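Side-chain contact in De Novo Protein OR329 (Artificial gene, PDB 4HXT), which is a computationally designed armadillo-repeat protein from an artificial gene, probably made as a scaffold for self-assembling cyclic homo-oligomers: residues S97-S100 with E101-K104. Residues are numbered along the deposited sequence; the frame is centred on the assembly and turned at random.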
loop_
_atom_site.group_PDB
_atom_site.type_symbol
_atom_site.label_atom_id
_atom_site.label_comp_id
_atom_site.label_asym_id
_atom_site.label_seq_id
_atom_site.Cartn_x
_atom_site.Cartn_y
_atom_site.Cartn_z
ATOM N N SER A 97 -12.469 -21.312 -15.802
ATOM C CA SER A 97 -13.677 -21.793 -16.456
ATOM C C SER A 97 -13.336 -22.057 -17.918
ATOM O O SER A 97 -12.495 -21.370 -18.489
ATOM C CB SER A 97 -14.770 -20.726 -16.394
ATOM O OG SER A 97 -15.841 -21.060 -17.258
ATOM N N THR A 98 -13.974 -23.057 -18.521
ATOM C CA THR A 98 -13.733 -23.353 -19.930
ATOM C C THR A 98 -14.486 -22.329 -20.778
ATOM O O THR A 98 -14.251 -22.207 -21.976
ATOM C CB THR A 98 -14.223 -24.765 -20.315
ATOM O OG1 THR A 98 -15.567 -24.942 -19.856
ATOM C CG2 THR A 98 -13.327 -25.829 -19.708
ATOM N N ASP A 99 -15.396 -21.599 -20.142
ATOM C CA ASP A 99 -16.184 -20.574 -20.822
ATOM C C ASP A 99 -15.402 -19.261 -20.776
ATOM O O ASP A 99 -15.196 -18.685 -19.703
ATOM C CB ASP A 99 -17.541 -20.420 -20.132
ATOM C CG ASP A 99 -18.384 -19.317 -20.739
ATOM O OD1 ASP A 99 -19.523 -19.602 -21.165
ATOM O OD2 ASP A 99 -17.910 -18.161 -20.787
ATOM N N SER A 100 -14.990 -18.788 -21.952
ATOM C CA SER A 100 -14.183 -17.578 -22.077
ATOM C C SER A 100 -14.784 -16.303 -21.505
ATOM O O SER A 100 -14.055 -15.451 -20.995
ATOM C CB SER A 100 -13.800 -17.350 -23.549
ATOM O OG SER A 100 -14.938 -17.115 -24.366
ATOM N N GLU A 101 -16.100 -16.162 -21.594
ATOM C CA GLU A 101 -16.762 -14.973 -21.072
ATOM C C GLU A 101 -16.702 -14.981 -19.542
ATOM O O GLU A 101 -16.550 -13.939 -18.912
ATOM C CB GLU A 101 -18.216 -14.931 -21.551
ATOM C CG GLU A 101 -18.821 -13.540 -21.591
ATOM C CD GLU A 101 -17.998 -12.568 -22.423
ATOM O OE1 GLU A 101 -17.569 -12.941 -23.535
ATOM O OE2 GLU A 101 -17.786 -11.426 -21.965
ATOM N N VAL A 102 -16.822 -16.164 -18.950
ATOM C CA VAL A 102 -16.753 -16.294 -17.499
ATOM C C VAL A 102 -15.334 -15.926 -17.072
ATOM O O VAL A 102 -15.135 -15.210 -16.097
ATOM C CB VAL A 102 -17.059 -17.747 -17.046
ATOM C CG1 VAL A 102 -16.772 -17.912 -15.561
ATOM C CG2 VAL A 102 -18.516 -18.084 -17.337
ATOM N N GLN A 103 -14.351 -16.420 -17.821
ATOM C CA GLN A 103 -12.953 -16.140 -17.529
ATOM C C GLN A 103 -12.685 -14.651 -17.578
ATOM O O GLN A 103 -12.043 -14.092 -16.693
ATOM C CB GLN A 103 -12.045 -16.810 -18.554
ATOM C CG GLN A 103 -11.889 -18.291 -18.398
ATOM C CD GLN A 103 -10.812 -18.820 -19.309
ATOM O OE1 GLN A 103 -10.970 -18.836 -20.526
ATOM N NE2 GLN A 103 -9.695 -19.238 -18.725
ATOM N N LYS A 104 -13.171 -14.025 -18.644
ATOM C CA LYS A 104 -12.988 -12.601 -18.865
ATOM C C LYS A 104 -13.623 -11.758 -17.764
ATOM O O LYS A 104 -12.994 -10.845 -17.236
ATOM C CB LYS A 104 -13.583 -12.214 -20.219
ATOM C CG LYS A 104 -13.497 -10.740 -20.545
ATOM C CD LYS A 104 -14.470 -10.363 -21.661
ATOM C CE LYS A 104 -14.280 -11.230 -22.902
ATOM N NZ LYS A 104 -15.274 -10.907 -23.966
HETATM O O HOH W 1 -12.169 -19.996 -22.518
#
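CG of Asp99 lies anti to the backbone N and beside its carbonyl carbon (chi1 177°), which brings OD2 up to the first amides of the helix; it accepts from Val102 N at 2.9 Å, on the anti side and 34° out of the carboxylate plane. The same oxygen takes a weak, bent bond from Glu101 N. A short acidic side chain suits this N-cap, since its charge probably also complements the helix dipole; an alanine here would probably leave Glu101 N and Val102 N without their capping acceptor and the helix start prone to fray. Asp99 O accepts from Gln103 N at 3.1 Å. Upstream, Ser97 OG receives Asp99 N at 3.0 Å, an ST turn, and this residue is small enough for CB to pack on CG1 of buried Val102, whose CG2 meets the Asp99 carboxylate. Lys104, bent at chi3, brings NZ to Glu101 OE1 at 3.1 Å, a salt bridge one turn along. Water joins Thr98 O to Gln103 OE1, and Gln103 NE2 bonds to Leu95 O, so both ends of the amide tie loop to helix. The cap opens helix 100-113 of an armadillo repeat, between helix 58-71, where Lys62 touches Glu101 and Val102, and helix 142-155, where Val144 meets Gln103.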